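Local coordinates for hypothetical protein PurS (Thermus thermophilus, PDB 2DGB) that is a small protein of the PurS family, of unassigned function, that joins a second copy of itself through a continuous antiparallel beta sheet, at residues T7-L12 with G41-I46; A23-L28 with V35-V40; E55-A60 with Y75-L80. One frame throughout, in Å; residues are numbered along the deposited sequence.

The three contacts share one antiparallel sheet, in which strand 3-12 lies between strands 37-49 and 73-83. Interaction 1 joins the central strand to strand 37-49, its centre about 2 Å from the chain's. Interaction 2 uses the start of the same strand, about 19 Å away between centres, where helix 19-30 packs on it. Interaction 3 sets helix 53-67 against strand 73-83, about 11 Å from interaction 1 between centres and tied to it by Thr7 O accepting from Glu78 N and Leu9 O from Ala76 N. Interactions 2 and 3 lie on opposite sides of the chain's centre, their nearest atoms about 12 Å apart. Interactions 1 and 2 also meet the second subunit through strand 37-49.

Interaction 1 (T7-L12 with G41-I46); sequences TLLIEL and GKVLEI
With Thr7 OG1 anti to its own carbonyl carbon (chi1 -61°) and the Glu45 chain folded at chi2 (-64°), hydroxyl and carboxylate come side by side on one face of an antiparallel strand pair, and Thr7 OG1 donates to Glu45 OE1 over 2.7 Å. The bond arrives at the syn lone pair of OE1, an oxygen that also pairs with Gln5 NE2. The strand segments approach to 4.7 Å between axes at 158°, the geometry of neighbouring antiparallel strands. Thr7-Glu45 and Leu9-Val43 are non-hydrogen-bonded pairs; Leu8-Leu44 and Ile10-Lys42 are hydrogen-bonded ones, each closed by two reciprocal backbone bonds. Among these, Leu44 N reaches Leu8 O at 2.8 Å. On the face that carries Thr7, Val43 CG2 touches two methyls of the opposite strand, Thr7 CG2 at 3.8 Å and Leu9 CD2 at 3.7 Å. The other face presents Leu8, Ile10, Leu44 and Ile46, whose apolar layer is partly covered by Leu67 and Met63 of helix 53-67. Here Leu8 CD1 meets Ile46 CD1 at 3.6 Å, and Ile10 CD1 meets Leu44 CD2 at 4.0 Å. Residues 41-46 also pair with an antiparallel strand of the second subunit, which places this contact within an intersubunit sheet. On the same face as Ile10, Lys42 crosses it obliquely, with Lys42 CG 3.7 Å from Ile10 CB.

Interaction 2 (A23-L28 with V35-V40); sequences AVEGVL and VEEVRV
Glu25 and Val38 have the closest CA atoms across the contact, 5.9 Å apart, where strand 37-49 returns along the preceding helix 19-30 in an alpha/beta layer. The axes of the helix segment and of strand 37-40 come within 7.6 Å at 135°, so the helix lies aslant over the strand. Glu25 supplies the polar link: a chi1 of -53° keeps CG beside the backbone N, the extended chain slides past Val38, and OE2 accepts from Val38 N at 2.9 Å. The anti lone pair of OE2 takes this bond, which is moderately bent (156° at the hydrogen). The methylene part of the same side chain packs too, Glu25 CG lying 3.5 Å from Val38 CG2. Around it, Val24 CG1 meets Val38 CG1 at 3.9 Å, the two side chains crossing at about a right angle. Leu28 CD1 touches the methyls of both Val35 and Val38, reaching Val35 CG2 at 3.8 Å. Val38 and Val40 also pack on Leu44 of the second subunit, so this small apolar layer extends across the interface. At the loop end a water joins the two backbones, donating to Glu25 O at 2.7 Å and accepting from Val35 N at 3.0 Å.

Interaction 3 (E55-A60 with Y75-L80); sequences EAEEKA and YALEAL
A helix laid over an antiparallel sheet is the motif here: helix 53-67 packs Ala56, Glu57 and Ala60 against Leu77 and Leu80 of strand 73-83, an outer strand of this chain's sheet. The N-to-C directions of the two segments differ by 148°, with axes 10.0 Å apart at closest approach. Within the strand, Glu78 and Ala79 together face Thr7 of the central strand, a classic beta bulge. The bulge explains why Leu77 and Leu80, three positions apart, both point toward the helix. Leu77 CG stands trans to its amide N (chi1 -177°), which directs the two methyls across to the helix, where the small side chain of Ala60 receives them: Ala60 CB lies 3.6 Å from Leu77 CD2 and 3.8 Å from Leu77 CD1. Leu80 meets the preceding turn, its CD2 4.3 Å from Ala56 CB and 3.9 Å from Glu57 CB. Leu77 and Leu80 also pack on Ala6 of strand 3-12, so the layer reaches the central strand. The Glu57 chain bends at chi2 (83°), bringing its carboxylate against the leucine methyls without any hydrogen bond between the segments. Glu57 OE2 touches both leucines, 3.3 Å from Leu77 CD2 and 3.4 Å from Leu80 CD2.

Interaction 1 (T7-L12 with G41-I46)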
loop_
_atom_site.group_PDB
_atom_site.type_symbol
_atom_site.label_atom_id
_atom_site.label_comp_id
_atom_site.label_asym_id
_atom_site.label_seq_id
_atom_site.Cartn_x
_atom_site.Cartn_y
_atom_site.Cartn_z
ATOM N N THR A 7 1.407 4.177 8.004
ATOM C CA THR A 7 0.995 3.555 6.752
ATOM C C THR A 7 2.289 3.295 5.984
ATOM O O THR A 7 2.882 4.213 5.407
ATOM C CB THR A 7 0.090 4.477 5.919
ATOM O OG1 THR A 7 -1.094 4.784 6.663
ATOM C CG2 THR A 7 -0.317 3.780 4.618
ATOM N N LEU A 8 2.731 2.042 6.004
ATOM C CA LEU A 8 3.963 1.642 5.336
ATOM C C LEU A 8 3.728 0.881 4.046
ATOM O O LEU A 8 3.013 -0.122 4.022
ATOM C CB LEU A 8 4.810 0.765 6.260
ATOM C CG LEU A 8 5.700 1.417 7.318
ATOM C CD1 LEU A 8 5.986 0.416 8.423
ATOM C CD2 LEU A 8 6.996 1.901 6.681
ATOM N N LEU A 9 4.346 1.357 2.974
ATOM C CA LEU A 9 4.235 0.690 1.689
ATOM C C LEU A 9 5.525 -0.106 1.496
ATOM O O LEU A 9 6.616 0.407 1.739
ATOM C CB LEU A 9 4.094 1.715 0.564
ATOM C CG LEU A 9 2.912 2.680 0.642
ATOM C CD1 LEU A 9 2.922 3.572 -0.588
ATOM C CD2 LEU A 9 1.601 1.899 0.726
ATOM N N ILE A 10 5.396 -1.365 1.089
ATOM C CA ILE A 10 6.564 -2.201 0.838
ATOM C C ILE A 10 6.403 -2.699 -0.588
ATOM O O ILE A 10 5.528 -3.515 -0.892
ATOM C CB ILE A 10 6.645 -3.378 1.845
ATOM C CG1 ILE A 10 6.837 -2.819 3.267
ATOM C CG2 ILE A 10 7.800 -4.291 1.488
ATOM C CD1 ILE A 10 6.879 -3.877 4.368
ATOM N N GLU A 11 7.240 -2.180 -1.476
ATOM C CA GLU A 11 7.138 -2.543 -2.874
ATOM C C GLU A 11 8.455 -3.085 -3.411
ATOM O O GLU A 11 9.511 -2.912 -2.802
ATOM C CB GLU A 11 6.697 -1.314 -3.678
ATOM C CG GLU A 11 5.616 -0.486 -2.971
ATOM C CD GLU A 11 5.109 0.688 -3.799
ATOM O OE1 GLU A 11 5.908 1.300 -4.535
ATOM O OE2 GLU A 11 3.906 1.006 -3.702
ATOM N N LEU A 12 8.366 -3.743 -4.558
ATOM C CA LEU A 12 9.522 -4.327 -5.222
ATOM C C LEU A 12 10.365 -3.233 -5.859
ATOM O O LEU A 12 9.825 -2.261 -6.374
ATOM C CB LEU A 12 9.049 -5.279 -6.318
ATOM C CG LEU A 12 8.107 -6.391 -5.863
ATOM C CD1 LEU A 12 7.541 -7.110 -7.070
ATOM C CD2 LEU A 12 8.861 -7.343 -4.960
ATOM N N GLY A 41 2.204 -4.178 -4.599
ATOM C CA GLY A 41 2.950 -4.251 -3.366
ATOM C C GLY A 41 2.006 -4.500 -2.211
ATOM O O GLY A 41 0.837 -4.845 -2.401
ATOM N N LYS A 42 2.513 -4.327 -1.001
ATOM C CA LYS A 42 1.695 -4.530 0.177
ATOM C C LYS A 42 1.676 -3.251 1.003
ATOM O O LYS A 42 2.647 -2.494 1.018
ATOM C CB LYS A 42 2.263 -5.683 1.014
ATOM C CG LYS A 42 3.520 -5.321 1.776
ATOM C CD LYS A 42 4.223 -6.552 2.356
ATOM C CE LYS A 42 4.964 -7.344 1.280
ATOM N NZ LYS A 42 5.908 -8.344 1.863
ATOM N N VAL A 43 0.553 -2.993 1.655
ATOM C CA VAL A 43 0.449 -1.830 2.525
ATOM C C VAL A 43 0.192 -2.373 3.924
ATOM O O VAL A 43 -0.624 -3.288 4.109
ATOM C CB VAL A 43 -0.706 -0.861 2.111
ATOM C CG1 VAL A 43 -2.050 -1.582 2.109
ATOM C CG2 VAL A 43 -0.751 0.334 3.080
ATOM N N LEU A 44 0.916 -1.828 4.896
ATOM C CA LEU A 44 0.789 -2.223 6.293
ATOM C C LEU A 44 0.379 -1.028 7.149
ATOM O O LEU A 44 1.104 -0.028 7.217
ATOM C CB LEU A 44 2.121 -2.774 6.826
ATOM C CG LEU A 44 2.555 -4.200 6.461
ATOM C CD1 LEU A 44 2.509 -4.398 4.966
ATOM C CD2 LEU A 44 3.962 -4.451 6.988
ATOM N N GLU A 45 -0.790 -1.128 7.774
ATOM C CA GLU A 45 -1.288 -0.084 8.668
ATOM C C GLU A 45 -0.888 -0.600 10.041
ATOM O O GLU A 45 -1.457 -1.575 10.535
ATOM C CB GLU A 45 -2.812 0.036 8.596
ATOM C CG GLU A 45 -3.375 0.402 7.223
ATOM C CD GLU A 45 -2.950 1.787 6.741
ATOM O OE1 GLU A 45 -2.353 2.544 7.536
ATOM O OE2 GLU A 45 -3.224 2.118 5.564
ATOM N N ILE A 46 0.097 0.050 10.647
ATOM C CA ILE A 46 0.599 -0.383 11.937
ATOM C C ILE A 46 0.292 0.578 13.084
ATOM O O ILE A 46 0.698 1.744 13.061
ATOM C CB ILE A 46 2.129 -0.587 11.872
ATOM C CG1 ILE A 46 2.489 -1.454 10.662
ATOM C CG2 ILE A 46 2.628 -1.216 13.169
ATOM C CD1 ILE A 46 3.970 -1.764 10.545
#

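Interaction 2 (A23-L28 with V35-V40)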
loop_
_atom_site.group_PDB
_atom_site.type_symbol
_atom_site.label_atom_id
_atom_site.label_comp_id
_atom_site.label_asym_id
_atom_site.label_seq_id
_atom_site.Cartn_x
_atom_site.Cartn_y
_atom_site.Cartn_z
ATOM N N ALA A 23 0.100 -9.648 -14.646
ATOM C CA ALA A 23 -1.190 -10.307 -14.838
ATOM C C ALA A 23 -2.321 -9.273 -14.773
ATOM O O ALA A 23 -3.282 -9.345 -15.543
ATOM C CB ALA A 23 -1.402 -11.386 -13.770
ATOM N N VAL A 24 -2.201 -8.309 -13.860
ATOM C CA VAL A 24 -3.227 -7.275 -13.715
ATOM C C VAL A 24 -3.292 -6.367 -14.950
ATOM O O VAL A 24 -4.379 -6.005 -15.406
ATOM C CB VAL A 24 -2.978 -6.403 -12.453
ATOM C CG1 VAL A 24 -3.977 -5.260 -12.398
ATOM C CG2 VAL A 24 -3.107 -7.260 -11.185
ATOM N N GLU A 25 -2.133 -5.995 -15.487
ATOM C CA GLU A 25 -2.105 -5.137 -16.668
ATOM C C GLU A 25 -2.911 -5.827 -17.757
ATOM O O GLU A 25 -3.748 -5.210 -18.419
ATOM C CB GLU A 25 -0.666 -4.939 -17.163
ATOM C CG GLU A 25 0.298 -4.441 -16.103
ATOM C CD GLU A 25 1.744 -4.475 -16.568
ATOM O OE1 GLU A 25 2.061 -5.267 -17.481
ATOM O OE2 GLU A 25 2.567 -3.727 -16.006
ATOM N N GLY A 26 -2.647 -7.118 -17.931
ATOM C CA GLY A 26 -3.336 -7.888 -18.943
ATOM C C GLY A 26 -4.837 -7.883 -18.764
ATOM O O GLY A 26 -5.573 -7.629 -19.716
ATOM N N VAL A 27 -5.300 -8.160 -17.550
ATOM C CA VAL A 27 -6.732 -8.188 -17.286
ATOM C C VAL A 27 -7.376 -6.813 -17.431
ATOM O O VAL A 27 -8.494 -6.699 -17.935
ATOM C CB VAL A 27 -7.026 -8.760 -15.888
ATOM C CG1 VAL A 27 -8.479 -8.526 -15.521
ATOM C CG2 VAL A 27 -6.715 -10.251 -15.879
ATOM N N LEU A 28 -6.687 -5.768 -16.980
ATOM C CA LEU A 28 -7.235 -4.424 -17.122
ATOM C C LEU A 28 -7.418 -4.175 -18.617
ATOM O O LEU A 28 -8.420 -3.614 -19.047
ATOM C CB LEU A 28 -6.283 -3.384 -16.523
ATOM C CG LEU A 28 -6.254 -3.310 -14.995
ATOM C CD1 LEU A 28 -5.112 -2.420 -14.530
ATOM C CD2 LEU A 28 -7.589 -2.775 -14.495
ATOM N N VAL A 35 -3.589 0.097 -19.417
ATOM C CA VAL A 35 -2.688 0.900 -18.603
ATOM C C VAL A 35 -1.252 0.682 -19.059
ATOM O O VAL A 35 -0.959 -0.253 -19.800
ATOM C CB VAL A 35 -2.797 0.545 -17.104
ATOM C CG1 VAL A 35 -4.189 0.878 -16.595
ATOM C CG2 VAL A 35 -2.478 -0.925 -16.888
ATOM N N GLU A 36 -0.356 1.544 -18.601
ATOM C CA GLU A 36 1.045 1.456 -18.985
ATOM C C GLU A 36 1.850 0.465 -18.155
ATOM O O GLU A 36 2.746 -0.209 -18.670
ATOM C CB GLU A 36 1.693 2.834 -18.882
ATOM C CG GLU A 36 3.132 2.872 -19.370
ATOM C CD GLU A 36 3.728 4.263 -19.275
ATOM O OE1 GLU A 36 3.089 5.213 -19.771
ATOM O OE2 GLU A 36 4.830 4.401 -18.708
ATOM N N GLU A 37 1.531 0.386 -16.868
ATOM C CA GLU A 37 2.236 -0.504 -15.958
ATOM C C GLU A 37 1.528 -0.605 -14.615
ATOM O O GLU A 37 0.937 0.369 -14.138
ATOM C CB GLU A 37 3.652 0.019 -15.723
ATOM C CG GLU A 37 4.443 -0.763 -14.692
ATOM C CD GLU A 37 5.732 -0.064 -14.298
ATOM O OE1 GLU A 37 5.675 0.915 -13.525
ATOM O OE2 GLU A 37 6.801 -0.490 -14.768
ATOM N N VAL A 38 1.607 -1.789 -14.012
ATOM C CA VAL A 38 1.016 -2.055 -12.708
ATOM C C VAL A 38 2.079 -2.718 -11.826
ATOM O O VAL A 38 2.682 -3.707 -12.226
ATOM C CB VAL A 38 -0.187 -3.020 -12.819
ATOM C CG1 VAL A 38 -0.777 -3.276 -11.437
ATOM C CG2 VAL A 38 -1.244 -2.438 -13.753
ATOM N N ARG A 39 2.333 -2.158 -10.648
ATOM C CA ARG A 39 3.296 -2.749 -9.718
ATOM C C ARG A 39 2.478 -3.047 -8.474
ATOM O O ARG A 39 1.832 -2.151 -7.926
ATOM C CB ARG A 39 4.430 -1.776 -9.381
ATOM C CG ARG A 39 5.334 -1.430 -10.549
ATOM C CD ARG A 39 6.107 -2.649 -11.052
ATOM N NE ARG A 39 7.219 -3.016 -10.173
ATOM C CZ ARG A 39 8.141 -3.927 -10.480
ATOM N NH1 ARG A 39 8.079 -4.567 -11.643
ATOM N NH2 ARG A 39 9.140 -4.186 -9.641
ATOM N N VAL A 40 2.482 -4.304 -8.047
ATOM C CA VAL A 40 1.704 -4.717 -6.886
ATOM C C VAL A 40 2.577 -4.882 -5.660
ATOM O O VAL A 40 3.572 -5.616 -5.679
ATOM C CB VAL A 40 0.953 -6.047 -7.157
ATOM C CG1 VAL A 40 0.187 -6.481 -5.917
ATOM C CG2 VAL A 40 -0.006 -5.870 -8.325
HETATM O O HOH W 1 -3.220 -2.863 -19.654
#

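Interaction 3 (E55-A60 with Y75-L80)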
loop_
_atom_site.group_PDB
_atom_site.type_symbol
_atom_site.label_atom_id
_atom_site.label_comp_id
_atom_site.label_asym_id
_atom_site.label_seq_id
_atom_site.Cartn_x
_atom_site.Cartn_y
_atom_site.Cartn_z
ATOM N N GLU A 55 10.052 10.003 17.699
ATOM C CA GLU A 55 10.403 8.620 17.961
ATOM C C GLU A 55 9.462 7.682 17.216
ATOM O O GLU A 55 9.851 6.573 16.848
ATOM C CB GLU A 55 10.344 8.323 19.460
ATOM C CG GLU A 55 10.628 6.865 19.784
ATOM C CD GLU A 55 10.520 6.563 21.263
ATOM O OE1 GLU A 55 11.412 6.993 22.026
ATOM O OE2 GLU A 55 9.539 5.904 21.658
ATOM N N ALA A 56 8.226 8.120 16.996
ATOM C CA ALA A 56 7.263 7.290 16.277
ATOM C C ALA A 56 7.671 7.195 14.804
ATOM O O ALA A 56 7.559 6.138 14.180
ATOM C CB ALA A 56 5.860 7.882 16.400
ATOM N N GLU A 57 8.136 8.312 14.253
ATOM C CA GLU A 57 8.572 8.355 12.864
ATOM C C GLU A 57 9.763 7.417 12.729
ATOM O O GLU A 57 9.862 6.644 11.771
ATOM C CB GLU A 57 8.983 9.781 12.480
ATOM C CG GLU A 57 9.716 9.894 11.142
ATOM C CD GLU A 57 8.791 9.947 9.939
ATOM O OE1 GLU A 57 9.295 9.819 8.803
ATOM O OE2 GLU A 57 7.567 10.128 10.119
ATOM N N GLU A 58 10.657 7.478 13.712
ATOM C CA GLU A 58 11.849 6.646 13.721
ATOM C C GLU A 58 11.488 5.175 13.808
ATOM O O GLU A 58 12.079 4.345 13.111
ATOM C CB GLU A 58 12.751 7.014 14.903
ATOM C CG GLU A 58 14.073 6.275 14.911
ATOM C CD GLU A 58 14.966 6.704 16.057
ATOM O OE1 GLU A 58 16.160 6.336 16.058
ATOM O OE2 GLU A 58 14.468 7.407 16.958
ATOM N N LYS A 59 10.531 4.849 14.676
ATOM C CA LYS A 59 10.096 3.465 14.830
ATOM C C LYS A 59 9.418 2.979 13.556
ATOM O O LYS A 59 9.603 1.833 13.143
ATOM C CB LYS A 59 9.117 3.325 15.996
ATOM C CG LYS A 59 9.744 3.483 17.368
ATOM C CD LYS A 59 8.714 3.226 18.458
ATOM C CE LYS A 59 9.361 3.127 19.827
ATOM N NZ LYS A 59 8.375 2.665 20.842
ATOM N N ALA A 60 8.622 3.846 12.938
ATOM C CA ALA A 60 7.928 3.473 11.708
ATOM C C ALA A 60 8.930 3.074 10.620
ATOM O O ALA A 60 8.778 2.038 9.974
ATOM C CB ALA A 60 7.070 4.620 11.223
ATOM N N TYR A 75 10.895 0.342 1.170
ATOM C CA TYR A 75 9.727 0.704 1.958
ATOM C C TYR A 75 9.577 2.207 1.917
ATOM O O TYR A 75 10.532 2.930 1.626
ATOM C CB TYR A 75 9.874 0.231 3.412
ATOM C CG TYR A 75 10.999 0.891 4.184
ATOM C CD1 TYR A 75 10.803 2.093 4.871
ATOM C CD2 TYR A 75 12.264 0.311 4.227
ATOM C CE1 TYR A 75 11.847 2.696 5.587
ATOM C CE2 TYR A 75 13.310 0.904 4.934
ATOM C CZ TYR A 75 13.099 2.088 5.611
ATOM O OH TYR A 75 14.146 2.641 6.326
ATOM N N ALA A 76 8.372 2.676 2.201
ATOM C CA ALA A 76 8.105 4.102 2.213
ATOM C C ALA A 76 7.047 4.392 3.266
ATOM O O ALA A 76 5.993 3.749 3.285
ATOM C CB ALA A 76 7.617 4.553 0.842
ATOM N N LEU A 77 7.334 5.339 4.155
ATOM C CA LEU A 77 6.370 5.712 5.182
ATOM C C LEU A 77 5.421 6.693 4.504
ATOM O O LEU A 77 5.722 7.882 4.388
ATOM C CB LEU A 77 7.078 6.378 6.369
ATOM C CG LEU A 77 6.199 6.766 7.565
ATOM C CD1 LEU A 77 5.336 5.579 8.000
ATOM C CD2 LEU A 77 7.086 7.240 8.708
ATOM N N GLU A 78 4.288 6.178 4.039
ATOM C CA GLU A 78 3.298 6.979 3.333
ATOM C C GLU A 78 2.566 7.990 4.218
ATOM O O GLU A 78 2.210 9.077 3.761
ATOM C CB GLU A 78 2.290 6.051 2.657
ATOM C CG GLU A 78 1.255 6.746 1.793
ATOM C CD GLU A 78 1.869 7.479 0.614
ATOM O OE1 GLU A 78 2.954 7.061 0.152
ATOM O OE2 GLU A 78 1.257 8.462 0.141
ATOM N N ALA A 79 2.333 7.625 5.477
ATOM C CA ALA A 79 1.649 8.511 6.415
ATOM C C ALA A 79 1.923 8.078 7.851
ATOM O O ALA A 79 2.345 6.949 8.097
ATOM C CB ALA A 79 0.147 8.505 6.148
ATOM N N LEU A 80 1.679 8.986 8.791
ATOM C CA LEU A 80 1.886 8.714 10.207
ATOM C C LEU A 80 1.022 9.682 11.013
ATOM O O LEU A 80 1.116 10.901 10.853
ATOM C CB LEU A 80 3.357 8.905 10.584
ATOM C CG LEU A 80 3.716 8.673 12.055
ATOM C CD1 LEU A 80 3.604 7.193 12.382
ATOM C CD2 LEU A 80 5.123 9.169 12.327
#